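Local coordinates for cellulose-binding protein (Saccharophagus degradans, PDB 2YHG) that probably acts as a carbohydrate-associated hydrolase, its nucleoside hydrolase-like part being joined here to a C-terminal beta domain, with bound calcium, magnesium and zinc, at residues Asn132-Ile135 with Ala136-Lys140. Numbering follows the deposited sequence.
Sequences NLII and AAVDK
Ile135 and Asp139 meet one turn apart at the C-terminal end of helix 129-139. This helix belongs to the nucleoside hydrolase-like domain and precedes strand 146-150 of its parallel sheet. The backbone contact is alpha-helical. Ala136 N, Ala137 N, Val138 N and Asp139 N donate to the carbonyl oxygens of Asn132, Leu133, Ile134 and Ile135. Val138 N to Ile134 O is the straightest bond, 3.0 Å long with an N-H...O angle of 170°. Asp139 N to Ile135 O is 2.9 Å. Lys140 is the first residue to leave helical geometry, and its N still donates to Ala137 O.

One apolar pair spans the segments: Ile134 CG2 and Val138 CG2, 4.3 Å apart. Val138 CG2 lies beside its own backbone N, with CG1 anti to that N (chi1 175°). This brings Val138 CG2, a methyl, to 3.3 Å from the carbonyl oxygen Ile134 O. Ile134 also packs on Ile32 of strand 30-35, in the same sheet, and on helix 155-167, while Val138 touches Phe176 of helix 170-178.

The side chains of Ile135 and Asp139 run side by side. Ile135 CG2 is 3.5 Å from Asp139 OD2, a methyl-to-carboxylate contact. Asp139 OD2 forms a salt bridge with Arg168, whose side chain also touches Ile135.

The chemistry implies a mixed helix end: Ile134, Ile135, Ala137 and Val138 are buried, Ala136 is exposed, and the Asp139 carboxylate, alongside Ile135, is probably charge-balanced by Arg168.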
ATOM      1  N   ASN A 132     -15.278  -1.254  15.523  1.00  7.60           N
ATOM      2  CA  ASN A 132     -14.838  -2.217  16.527  1.00  8.03           C
ATOM      3  C   ASN A 132     -13.769  -3.146  15.963  1.00  8.34           C
ATOM      4  O   ASN A 132     -12.865  -3.543  16.721  1.00  8.91           O
ATOM      5  CB  ASN A 132     -16.024  -3.039  17.045  1.00  9.82           C
ATOM      6  CG  ASN A 132     -16.919  -2.271  17.975  1.00 10.70           C
ATOM      7  OD1 ASN A 132     -16.530  -1.237  18.531  1.00 11.77           O
ATOM      8  ND2 ASN A 132     -18.135  -2.770  18.160  1.00 12.98           N
ATOM      9  N   LEU A 133     -13.845  -3.518  14.697  1.00  8.19           N
ATOM     10  CA  LEU A 133     -12.835  -4.363  14.072  1.00  8.28           C
ATOM     11  C   LEU A 133     -11.475  -3.672  14.103  1.00  8.28           C
ATOM     12  O   LEU A 133     -10.448  -4.294  14.407  1.00  8.75           O
ATOM     13  CB  LEU A 133     -13.285  -4.709  12.638  1.00  8.57           C
ATOM     14  CG  LEU A 133     -12.350  -5.583  11.781  1.00  9.02           C
ATOM     15  CD1 LEU A 133     -13.106  -6.108  10.593  1.00 11.44           C
ATOM     16  CD2 LEU A 133     -11.131  -4.796  11.239  1.00 10.46           C
ATOM     17  N   ILE A 134     -11.432  -2.373  13.809  1.00  7.40           N
ATOM     18  CA  ILE A 134     -10.217  -1.630  13.868  1.00  7.77           C
ATOM     19  C   ILE A 134      -9.648  -1.641  15.279  1.00  7.87           C
ATOM     20  O   ILE A 134      -8.444  -1.828  15.476  1.00  8.90           O
ATOM     21  CB  ILE A 134     -10.400  -0.202  13.305  1.00  7.54           C
ATOM     22  CG1 ILE A 134     -10.699  -0.254  11.826  1.00  7.87           C
ATOM     23  CG2 ILE A 134      -9.195   0.662  13.603  1.00  9.07           C
ATOM     24  CD1 ILE A 134     -11.223   1.045  11.256  1.00  8.73           C
ATOM     25  N   ILE A 135     -10.476  -1.354  16.281  1.00  8.01           N
ATOM     26  CA  ILE A 135     -10.002  -1.387  17.666  1.00  8.66           C
ATOM     27  C   ILE A 135      -9.352  -2.743  17.987  1.00  8.98           C
ATOM     28  O   ILE A 135      -8.260  -2.807  18.555  1.00  9.75           O
ATOM     29  CB  ILE A 135     -11.116  -1.066  18.666  1.00  8.74           C
ATOM     30  CG1 ILE A 135     -11.642   0.366  18.451  1.00  8.99           C
ATOM     31  CG2 ILE A 135     -10.632  -1.251  20.100  1.00 10.41           C
ATOM     32  CD1 ILE A 135     -12.832   0.712  19.298  1.00  9.59           C
ATOM     33  N   ALA A 136     -10.051  -3.812  17.631  1.00  8.98           N
ATOM     34  CA  ALA A 136      -9.553  -5.140  17.961  1.00 10.00           C
ATOM     35  C   ALA A 136      -8.232  -5.429  17.279  1.00 10.15           C
ATOM     36  O   ALA A 136      -7.326  -6.045  17.856  1.00 11.48           O
ATOM     37  CB  ALA A 136     -10.576  -6.196  17.612  1.00 11.22           C
ATOM     38  N   ALA A 137      -8.077  -4.965  16.045  1.00  9.45           N
ATOM     39  CA  ALA A 137      -6.824  -5.191  15.314  1.00  9.47           C
ATOM     40  C   ALA A 137      -5.681  -4.428  15.940  1.00  9.80           C
ATOM     41  O   ALA A 137      -4.581  -4.968  16.130  1.00 11.63           O
ATOM     42  CB  ALA A 137      -6.996  -4.782  13.857  1.00 10.26           C
ATOM     43  N   VAL A 138      -5.894  -3.172  16.287  1.00 10.11           N
ATOM     44  CA  VAL A 138      -4.848  -2.373  16.904  1.00 10.63           C
ATOM     45  C   VAL A 138      -4.473  -2.941  18.259  1.00 11.25           C
ATOM     46  O   VAL A 138      -3.296  -2.952  18.629  1.00 12.26           O
ATOM     47  CB  VAL A 138      -5.248  -0.903  16.994  1.00 10.36           C
ATOM     48  CG1 VAL A 138      -4.186  -0.104  17.756  1.00 13.09           C
ATOM     49  CG2 VAL A 138      -5.471  -0.322  15.577  1.00 12.11           C
ATOM     50  N   ASP A 139      -5.447  -3.468  18.999  1.00 10.79           N
ATOM     51  CA  ASP A 139      -5.197  -4.031  20.305  1.00 12.46           C
ATOM     52  C   ASP A 139      -4.436  -5.354  20.240  1.00 12.71           C
ATOM     53  O   ASP A 139      -3.868  -5.776  21.231  1.00 15.16           O
ATOM     54  CB  ASP A 139      -6.505  -4.243  21.055  1.00 12.01           C
ATOM     55  CG  ASP A 139      -7.143  -2.972  21.582  1.00 12.40           C
ATOM     56  OD1 ASP A 139      -6.486  -1.936  21.653  1.00 13.67           O
ATOM     57  OD2 ASP A 139      -8.306  -3.097  22.028  1.00 12.97           O
ATOM     58  N   LYS A 140      -4.513  -6.084  19.132  1.00 12.53           N
ATOM     59  CA  LYS A 140      -3.980  -7.438  19.036  1.00 13.11           C
ATOM     60  C   LYS A 140      -2.495  -7.449  19.386  1.00 11.84           C
ATOM     61  O   LYS A 140      -1.741  -6.546  19.012  1.00 13.94           O
ATOM     62  CB  LYS A 140      -4.213  -7.975  17.627  1.00 13.67           C
ATOM     63  CG  LYS A 140      -3.979  -9.433  17.411  1.00 16.33           C
ATOM     64  CD  LYS A 140      -4.334  -9.865  15.991  1.00 16.87           C
ATOM     65  CE  LYS A 140      -4.152 -11.338  15.755  1.00 20.88           C
ATOM     66  NZ  LYS A 140      -4.344 -11.684  14.334  1.00 23.94           N
TER